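Local coordinates for protein YiiM (Escherichia coli, PDB 1O65) that is of uncertain function but carries a MOSC domain and is probably a molybdenum-binding oxidoreductase that acts on nitrogenous compounds, at residues Phe6-Glu11 with Val175-Asp180; Val17-Gly22 with Val166-Pro171; Pro73-Leu78 with Ser101-Thr106. One frame throughout, in Å; residues are numbered along the deposited sequence.

Overall arrangement
Near the N terminus, residues 6-11 form a loop before strand 14-21. Contact 1 closes the longest loop, bringing this N-terminal piece onto the end of strand 172-176 and the residues after it. Contact 2 lies within that loop. It joins strand 14-21 to the turn between strands 164-167 and 172-176. Contact 3 lies deeper still, inside both, and closes a short beta-alpha-beta unit by setting the start of helix 75-83 against the end of strand 100-102. All three reach the same mixed sheet. Contacts 2 and 3 touch directly, through a salt bridge from Asp18 to Arg74, whereas contact 1 sits apart at the surface.

Contact 1: residues Phe6-Glu11 with Val175-Asp180; sequences FLVERE and VSRVSD
The Phe6 ring and the Arg177 guanidinium are the flat groups here, and their planes stand 73° apart. At the edge of the ring, in its plane, lies the Arg177 methylene CG, 3.9 Å from Phe6 CD1. The backbone O of Arg177 comes closer, 3.1 Å from Phe6 CD1, and approaches the ring obliquely. One face of the guanidinium is covered by Val8. Its CG2 methyl sits 3.5 Å above the plane, offset toward the rim and nearest to Arg177 NH1.

The Arg177 side chain starts with CG anti to the backbone N (chi1 173°) and then bends at chi2 and chi3. Its aliphatic part thus passes Phe6 while the guanidinium lies under Val8. Its polar end has its main partner outside the two segments: NE forms a salt bridge with Asp114.

Glu9 accepts the one direct hydrogen bond between the segments. Its chain is extended beyond CG and carries the carboxylate to the backbone of 175-180. Glu9 OE2 accepts from Arg177 N at 2.8 Å, using its anti lone pair, with a fairly straight N-H...O angle of 161°. Glu9 OE2 also lies 3.2 Å from Ser176 CA. Water 1 adds a second link. It donates to Glu9 O and, at 2.6 Å, to Val175 O.

Val175 and Ser176 form a classic beta bulge opposite Ile115 of strand 115-118. The N-terminal loop therefore meets the end of strand 172-176 where its pairing is irregular and the chain leaves the sheet.

The contact is small and lies at the surface. Its polar links are one charged acceptor on a backbone N-H and one water between two carbonyls. The Glu9 carboxylate is likely to polarise the Arg177 amide that it accepts from.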
loop_
_atom_site.group_PDB
_atom_site.type_symbol
_atom_site.label_atom_id
_atom_site.label_comp_id
_atom_site.label_asym_id
_atom_site.label_seq_id
_atom_site.Cartn_x
_atom_site.Cartn_y
_atom_site.Cartn_z
ATOM N N PHE A 6 15.434 16.787 0.739
ATOM C CA PHE A 6 14.299 16.638 1.638
ATOM C C PHE A 6 13.617 17.882 2.135
ATOM O O PHE A 6 13.230 17.990 3.313
ATOM C CB PHE A 6 14.755 15.741 2.835
ATOM C CG PHE A 6 15.640 14.628 2.330
ATOM C CD1 PHE A 6 15.120 13.456 1.828
ATOM C CD2 PHE A 6 17.014 14.824 2.296
ATOM C CE1 PHE A 6 15.941 12.455 1.334
ATOM C CE2 PHE A 6 17.841 13.842 1.793
ATOM C CZ PHE A 6 17.303 12.658 1.311
ATOM N N LEU A 7 13.294 18.828 1.253
ATOM C CA LEU A 7 12.605 20.040 1.708
ATOM C C LEU A 7 11.113 19.791 1.860
ATOM O O LEU A 7 10.441 20.578 2.527
ATOM C CB LEU A 7 12.988 21.242 0.901
ATOM C CG LEU A 7 12.174 21.681 -0.306
ATOM C CD1 LEU A 7 10.917 22.408 0.155
ATOM C CD2 LEU A 7 13.011 22.574 -1.227
ATOM N N VAL A 8 10.570 18.664 1.386
ATOM C CA VAL A 8 9.189 18.315 1.575
ATOM C C VAL A 8 8.901 18.103 3.078
ATOM O O VAL A 8 7.776 18.302 3.530
ATOM C CB VAL A 8 8.676 17.035 0.878
ATOM C CG1 VAL A 8 8.402 17.252 -0.598
ATOM C CG2 VAL A 8 9.589 15.853 1.100
ATOM N N GLU A 9 9.928 17.687 3.829
ATOM C CA GLU A 9 9.772 17.468 5.253
ATOM C C GLU A 9 9.252 18.726 5.946
ATOM O O GLU A 9 8.419 18.647 6.852
ATOM C CB GLU A 9 11.082 16.998 5.901
ATOM C CG GLU A 9 11.488 15.600 5.436
ATOM C CD GLU A 9 12.687 15.058 6.176
ATOM O OE1 GLU A 9 13.491 15.869 6.689
ATOM O OE2 GLU A 9 12.853 13.826 6.279
ATOM N N ARG A 10 9.708 19.883 5.461
ATOM C CA ARG A 10 9.312 21.151 6.048
ATOM C C ARG A 10 8.082 21.814 5.503
ATOM O O ARG A 10 7.745 22.873 6.060
ATOM C CB ARG A 10 10.529 22.115 5.932
ATOM C CG ARG A 10 11.683 21.602 6.793
ATOM C CD ARG A 10 12.736 22.665 7.027
ATOM N NE ARG A 10 13.166 22.706 8.424
ATOM C CZ ARG A 10 12.422 23.158 9.434
ATOM N NH1 ARG A 10 11.193 23.622 9.239
ATOM N NH2 ARG A 10 12.912 23.136 10.670
ATOM N N GLU A 11 7.372 21.292 4.521
ATOM C CA GLU A 11 6.205 21.936 3.940
ATOM C C GLU A 11 4.912 21.605 4.682
ATOM O O GLU A 11 3.810 21.971 4.252
ATOM C CB GLU A 11 6.017 21.482 2.484
ATOM C CG GLU A 11 6.932 22.038 1.431
ATOM C CD GLU A 11 6.798 23.537 1.212
ATOM O OE1 GLU A 11 5.859 23.969 0.527
ATOM O OE2 GLU A 11 7.665 24.271 1.744
ATOM N N VAL A 175 6.400 13.443 7.977
ATOM C CA VAL A 175 7.428 14.008 8.856
ATOM C C VAL A 175 8.822 13.662 8.425
ATOM O O VAL A 175 9.744 14.467 8.641
ATOM C CB VAL A 175 7.162 13.665 10.335
ATOM C CG1 VAL A 175 6.825 12.189 10.547
ATOM C CG2 VAL A 175 8.388 13.999 11.171
ATOM N N SER A 176 9.050 12.466 7.860
ATOM C CA SER A 176 10.386 12.139 7.368
ATOM C C SER A 176 10.350 11.473 5.987
ATOM O O SER A 176 9.533 10.596 5.702
ATOM C CB SER A 176 11.157 11.256 8.342
ATOM O OG SER A 176 11.351 11.889 9.610
ATOM N N ARG A 177 11.220 11.952 5.098
ATOM C CA ARG A 177 11.416 11.388 3.777
ATOM C C ARG A 177 12.818 10.765 3.815
ATOM O O ARG A 177 13.757 11.545 3.875
ATOM C CB ARG A 177 11.324 12.346 2.605
ATOM C CG ARG A 177 11.733 11.602 1.300
ATOM C CD ARG A 177 10.773 11.929 0.187
ATOM N NE ARG A 177 9.382 11.783 0.496
ATOM C CZ ARG A 177 8.400 12.411 -0.142
ATOM N NH1 ARG A 177 8.744 13.223 -1.123
ATOM N NH2 ARG A 177 7.131 12.218 0.178
ATOM N N VAL A 178 12.918 9.421 3.797
ATOM C CA VAL A 178 14.267 8.870 4.045
ATOM C C VAL A 178 14.777 7.920 2.992
ATOM O O VAL A 178 15.673 7.106 3.262
ATOM C CB VAL A 178 14.322 8.222 5.439
ATOM C CG1 VAL A 178 14.236 9.285 6.549
ATOM C CG2 VAL A 178 13.215 7.204 5.619
ATOM N N SER A 179 14.198 7.971 1.802
ATOM C CA SER A 179 14.653 7.194 0.666
ATOM C C SER A 179 14.338 7.994 -0.607
ATOM O O SER A 179 13.565 8.937 -0.560
ATOM C CB SER A 179 13.953 5.844 0.600
ATOM O OG SER A 179 12.868 5.828 -0.313
ATOM N N ASP A 180 14.889 7.593 -1.740
ATOM C CA ASP A 180 14.563 8.247 -3.000
ATOM C C ASP A 180 13.908 7.234 -3.930
ATOM O O ASP A 180 14.064 7.285 -5.140
ATOM C CB ASP A 180 15.740 8.932 -3.681
ATOM C CG ASP A 180 16.736 7.907 -4.169
ATOM O OD1 ASP A 180 16.660 6.775 -3.633
ATOM O OD2 ASP A 180 17.530 8.252 -5.083
HETATM O O HOH W 1 9.401 16.915 9.411
#

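Contact 2: residues Val17-Gly22 with Val166-Pro171; sequences VDVYTG and VSADAP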
loop_
_atom_site.group_PDB
_atom_site.type_symbol
_atom_site.label_atom_id
_atom_site.label_comp_id
_atom_site.label_asym_id
_atom_site.label_seq_id
_atom_site.Cartn_x
_atom_site.Cartn_y
_atom_site.Cartn_z
ATOM N N VAL A 17 -7.925 12.073 6.111
ATOM C CA VAL A 17 -8.059 10.662 5.785
ATOM C C VAL A 17 -9.302 9.991 6.297
ATOM O O VAL A 17 -9.713 10.209 7.432
ATOM C CB VAL A 17 -6.773 9.935 6.262
ATOM C CG1 VAL A 17 -6.711 9.836 7.776
ATOM C CG2 VAL A 17 -6.659 8.564 5.622
ATOM N N ASP A 18 -9.941 9.189 5.461
ATOM C CA ASP A 18 -11.097 8.378 5.845
ATOM C C ASP A 18 -10.554 7.003 6.262
ATOM O O ASP A 18 -9.659 6.481 5.583
ATOM C CB ASP A 18 -12.050 8.232 4.653
ATOM C CG ASP A 18 -12.761 9.540 4.350
ATOM O OD1 ASP A 18 -12.981 10.324 5.308
ATOM O OD2 ASP A 18 -13.110 9.786 3.192
ATOM N N VAL A 19 -11.071 6.463 7.342
ATOM C CA VAL A 19 -10.649 5.236 7.975
ATOM C C VAL A 19 -11.690 4.137 7.877
ATOM O O VAL A 19 -12.882 4.381 8.091
ATOM C CB VAL A 19 -10.418 5.488 9.497
ATOM C CG1 VAL A 19 -9.795 4.259 10.155
ATOM C CG2 VAL A 19 -9.612 6.735 9.739
ATOM N N TYR A 20 -11.288 2.936 7.484
ATOM C CA TYR A 20 -12.186 1.806 7.339
ATOM C C TYR A 20 -11.616 0.562 8.012
ATOM O O TYR A 20 -10.403 0.350 8.016
ATOM C CB TYR A 20 -12.495 1.427 5.890
ATOM C CG TYR A 20 -13.109 2.539 5.062
ATOM C CD1 TYR A 20 -12.295 3.525 4.529
ATOM C CD2 TYR A 20 -14.483 2.621 4.845
ATOM C CE1 TYR A 20 -12.824 4.568 3.796
ATOM C CE2 TYR A 20 -15.021 3.654 4.098
ATOM C CZ TYR A 20 -14.195 4.617 3.571
ATOM O OH TYR A 20 -14.683 5.653 2.818
ATOM N N THR A 21 -12.462 -0.195 8.701
ATOM C CA THR A 21 -12.042 -1.431 9.325
ATOM C C THR A 21 -13.181 -2.459 9.184
ATOM O O THR A 21 -14.316 -2.088 8.919
ATOM C CB THR A 21 -11.697 -1.341 10.814
ATOM O OG1 THR A 21 -12.896 -1.045 11.537
ATOM C CG2 THR A 21 -10.623 -0.322 11.130
ATOM N N GLY A 22 -12.816 -3.712 9.343
ATOM C CA GLY A 22 -13.735 -4.828 9.282
ATOM C C GLY A 22 -13.001 -6.140 9.544
ATOM O O GLY A 22 -11.800 -6.146 9.785
ATOM N N VAL A 166 -5.581 7.309 17.047
ATOM C CA VAL A 166 -5.650 7.957 15.747
ATOM C C VAL A 166 -7.138 8.196 15.473
ATOM O O VAL A 166 -7.957 7.723 16.280
ATOM C CB VAL A 166 -5.111 7.025 14.636
ATOM C CG1 VAL A 166 -3.641 6.666 14.824
ATOM C CG2 VAL A 166 -5.940 5.743 14.584
ATOM N N SER A 167 -7.480 8.886 14.397
ATOM C CA SER A 167 -8.888 9.066 14.091
ATOM C C SER A 167 -9.072 9.632 12.695
ATOM O O SER A 167 -8.169 10.155 12.051
ATOM C CB SER A 167 -9.592 9.923 15.146
ATOM O OG SER A 167 -9.420 11.311 14.901
ATOM N N ALA A 168 -10.318 9.611 12.244
ATOM C CA ALA A 168 -10.732 10.129 10.952
ATOM C C ALA A 168 -10.543 11.643 10.941
ATOM O O ALA A 168 -10.419 12.245 9.876
ATOM C CB ALA A 168 -12.180 9.783 10.674
ATOM N N ASP A 169 -10.494 12.229 12.133
ATOM C CA ASP A 169 -10.298 13.650 12.294
ATOM C C ASP A 169 -8.856 14.086 12.184
ATOM O O ASP A 169 -8.642 15.215 11.744
ATOM C CB ASP A 169 -10.894 14.134 13.637
ATOM C CG ASP A 169 -12.411 14.050 13.491
ATOM O OD1 ASP A 169 -12.892 14.576 12.465
ATOM O OD2 ASP A 169 -13.052 13.423 14.350
ATOM N N ALA A 170 -7.909 13.279 12.644
ATOM C CA ALA A 170 -6.502 13.624 12.516
ATOM C C ALA A 170 -5.983 13.288 11.116
ATOM O O ALA A 170 -6.106 12.151 10.652
ATOM C CB ALA A 170 -5.685 12.829 13.537
ATOM N N PRO A 171 -5.346 14.243 10.461
ATOM C CA PRO A 171 -4.765 14.057 9.157
ATOM C C PRO A 171 -3.415 13.345 9.170
ATOM O O PRO A 171 -2.739 13.296 10.197
ATOM C CB PRO A 171 -4.512 15.501 8.680
ATOM C CG PRO A 171 -4.230 16.246 9.940
ATOM C CD PRO A 171 -5.142 15.620 10.978
HETATM O O HOH W 2 -8.125 12.835 8.749
#
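Val19 and Ala168 make the apolar part of this contact. The CG2 methyl of Val19 rests on the Ala168 backbone, 3.8 Å from Ala168 CA, and lies 4.1 Å from Ala168 CB. With CG2 anti to its carbonyl carbon, Val19 turns this branch to the turn while CG1 lies beside that carbon. Val17 touches with CG1, which lies between its backbone N and carbonyl carbon, 3.7 Å from Ala170 O. Trp118 of strand 115-118 packs against both valines.

No direct hydrogen bond joins the segments. Val17 O and Ala168 O approach to 3.3 Å, but both are acceptors. Water 2 makes the polar link. It accepts from Val17 N at 2.8 Å. Ala168 O lies 2.6 Å from the water, and Ala170 O is a weaker acceptor at 2.9 Å. More acceptors surround the water than it has protons for, so these bonds may not all form at once.

Within 166-171, Ser167 shapes the chain. Its OG accepts from Asp169 N at 3.1 Å and, weakly, from Ala170 N. Ser167 O also takes a weak bond from Ala170 N.

The bond from Asp169 N to Ser167 OG defines an ST turn. It lies in the connection from strand 164-167, an outer strand of the small antiparallel sheet, to strand 172-176 of the large mixed sheet. Here the turn packs on strand 14-21 of the beta-rich MOSC fold.

Contact 3: residues Pro73-Leu78 with Ser101-Thr106; sequences PREHYL and STDGLT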
loop_
_atom_site.group_PDB
_atom_site.type_symbol
_atom_site.label_atom_id
_atom_site.label_comp_id
_atom_site.label_asym_id
_atom_site.label_seq_id
_atom_site.Cartn_x
_atom_site.Cartn_y
_atom_site.Cartn_z
ATOM N N PRO A 73 -5.430 5.145 -2.855
ATOM C CA PRO A 73 -5.770 6.493 -3.286
ATOM C C PRO A 73 -7.138 6.512 -3.933
ATOM O O PRO A 73 -7.413 5.710 -4.860
ATOM C CB PRO A 73 -4.669 6.862 -4.260
ATOM C CG PRO A 73 -3.544 5.895 -3.998
ATOM C CD PRO A 73 -4.190 4.637 -3.475
ATOM N N ARG A 74 -8.008 7.423 -3.495
ATOM C CA ARG A 74 -9.299 7.582 -4.173
ATOM C C ARG A 74 -9.099 7.982 -5.636
ATOM O O ARG A 74 -10.003 7.698 -6.440
ATOM C CB ARG A 74 -10.225 8.604 -3.513
ATOM C CG ARG A 74 -10.799 8.149 -2.174
ATOM C CD ARG A 74 -11.974 9.023 -1.726
ATOM N NE ARG A 74 -11.486 10.289 -1.211
ATOM C CZ ARG A 74 -11.012 10.685 -0.061
ATOM N NH1 ARG A 74 -10.875 9.885 0.989
ATOM N NH2 ARG A 74 -10.644 11.969 0.120
ATOM N N GLU A 75 -8.016 8.662 -6.019
ATOM C CA GLU A 75 -7.803 8.962 -7.441
ATOM C C GLU A 75 -8.013 7.728 -8.326
ATOM O O GLU A 75 -8.622 7.839 -9.398
ATOM C CB GLU A 75 -6.394 9.503 -7.670
ATOM C CG GLU A 75 -6.059 10.859 -7.107
ATOM C CD GLU A 75 -5.714 10.980 -5.646
ATOM O OE1 GLU A 75 -5.966 10.062 -4.828
ATOM O OE2 GLU A 75 -5.181 12.068 -5.252
ATOM N N HIS A 76 -7.637 6.511 -7.903
ATOM C CA HIS A 76 -7.763 5.344 -8.749
ATOM C C HIS A 76 -9.180 4.904 -9.031
ATOM O O HIS A 76 -9.382 4.150 -9.992
ATOM C CB HIS A 76 -6.961 4.143 -8.231
ATOM C CG HIS A 76 -5.513 4.407 -8.001
ATOM N ND1 HIS A 76 -4.794 5.307 -8.754
ATOM C CD2 HIS A 76 -4.651 3.887 -7.097
ATOM C CE1 HIS A 76 -3.556 5.368 -8.298
ATOM N NE2 HIS A 76 -3.446 4.488 -7.301
ATOM N N TYR A 77 -10.157 5.246 -8.211
ATOM C CA TYR A 77 -11.548 4.876 -8.475
ATOM C C TYR A 77 -12.043 5.583 -9.733
ATOM O O TYR A 77 -12.814 5.005 -10.518
ATOM C CB TYR A 77 -12.455 5.176 -7.269
ATOM C CG TYR A 77 -12.177 4.236 -6.105
ATOM C CD1 TYR A 77 -12.184 2.865 -6.300
ATOM C CD2 TYR A 77 -11.835 4.723 -4.839
ATOM C CE1 TYR A 77 -11.935 1.998 -5.255
ATOM C CE2 TYR A 77 -11.561 3.861 -3.795
ATOM C CZ TYR A 77 -11.618 2.498 -4.007
ATOM O OH TYR A 77 -11.355 1.621 -2.994
ATOM N N LEU A 78 -11.639 6.842 -9.925
ATOM C CA LEU A 78 -11.994 7.542 -11.166
ATOM C C LEU A 78 -11.535 6.687 -12.355
ATOM O O LEU A 78 -12.309 6.363 -13.259
ATOM C CB LEU A 78 -11.295 8.900 -11.246
ATOM C CG LEU A 78 -11.689 9.912 -10.157
ATOM C CD1 LEU A 78 -10.766 11.131 -10.222
ATOM C CD2 LEU A 78 -13.152 10.323 -10.327
ATOM N N SER A 101 -8.160 6.080 3.338
ATOM C CA SER A 101 -8.590 6.606 2.042
ATOM C C SER A 101 -8.349 8.111 1.995
ATOM O O SER A 101 -8.748 8.818 2.916
ATOM C CB SER A 101 -10.041 6.266 1.771
ATOM O OG SER A 101 -10.504 6.876 0.576
ATOM N N THR A 102 -7.687 8.597 0.949
ATOM C CA THR A 102 -7.346 9.977 0.767
ATOM C C THR A 102 -7.345 10.478 -0.690
ATOM O O THR A 102 -7.463 9.757 -1.674
ATOM C CB THR A 102 -5.848 10.207 1.155
ATOM O OG1 THR A 102 -5.067 9.367 0.289
ATOM C CG2 THR A 102 -5.521 9.974 2.597
ATOM N N ASP A 103 -7.060 11.772 -0.802
ATOM C CA ASP A 103 -6.807 12.470 -2.047
ATOM C C ASP A 103 -5.382 13.066 -1.887
ATOM O O ASP A 103 -4.982 13.226 -0.729
ATOM C CB ASP A 103 -7.710 13.654 -2.312
ATOM C CG ASP A 103 -9.125 13.314 -2.718
ATOM O OD1 ASP A 103 -9.351 12.750 -3.804
ATOM O OD2 ASP A 103 -10.010 13.666 -1.906
ATOM N N GLY A 104 -4.668 13.314 -2.968
ATOM C CA GLY A 104 -3.367 13.946 -2.885
ATOM C C GLY A 104 -2.189 13.033 -2.683
ATOM O O GLY A 104 -1.058 13.536 -2.690
ATOM N N LEU A 105 -2.367 11.736 -2.423
ATOM C CA LEU A 105 -1.258 10.818 -2.209
ATOM C C LEU A 105 -1.329 9.654 -3.186
ATOM O O LEU A 105 -2.308 8.887 -3.203
ATOM C CB LEU A 105 -1.234 10.295 -0.775
ATOM C CG LEU A 105 -0.811 11.283 0.311
ATOM C CD1 LEU A 105 -0.987 10.679 1.694
ATOM C CD2 LEU A 105 0.636 11.704 0.137
ATOM N N THR A 106 -0.313 9.504 -4.036
ATOM C CA THR A 106 -0.300 8.432 -5.017
ATOM C C THR A 106 1.031 7.694 -5.007
ATOM O O THR A 106 1.981 8.060 -4.311
ATOM C CB THR A 106 -0.546 8.939 -6.455
ATOM O OG1 THR A 106 0.595 9.724 -6.842
ATOM C CG2 THR A 106 -1.804 9.777 -6.609
HETATM O O HOH W 3 -9.758 11.942 2.768
HETATM O O HOH W 4 -4.715 9.994 -2.458
#
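Arg74 and Glu75 both set CG anti to the carbonyl carbon (chi1 -71° and -68°) but bend at different points to reach 101-106. Arg74 turns at chi3, which lays its guanidinium along the strand end. Glu75 turns at chi2, which sends its carboxylate to the loop beyond. The segments belong to a beta-alpha-beta unit of strand 69-73, helix 75-83 and strand 100-102, within the MOSC domain.

One face of the Arg74 guanidinium lies over the Thr102 backbone, with Thr102 C 3.6 Å from the plane and over its centre. Arg74 NH2 forms a salt bridge with Asp103 OD2 at 2.7 Å. It meets that oxygen from above the carboxylate plane, and the two planes are 82° apart. NH1 has a second charged partner in Asp18 of strand 14-21. Water 3 sits at the guanidinium edge, accepting from NH2 and possibly donating to Ser101 O. Replacing Arg74 with an alanine would probably leave Asp103 and Asp18 without their shared positive partner and uncover the Thr102 backbone.

The backbone is tied as well. Arg74 N donates to Thr102 O at 3.0 Å. Beside this bond, Pro73 packs its ring on the loop, with CB 3.3 Å from Leu105 O.

Glu75 holds the loop with both oxygens. OE1 probably accepts from water 4, which in turn accepts from Leu105 N and is hydrogen-bonded to Thr102 OG1; that hydroxyl also bonds His71. Glu75 OE1 lies 4.4 Å from Asp103 OD1, a like-charge approach that the nearby Arg74 is likely to ease. OE2 takes the N-H of Gly104 on its syn lone pair, with Gly104 N 2.7 Å from Glu75 OE2.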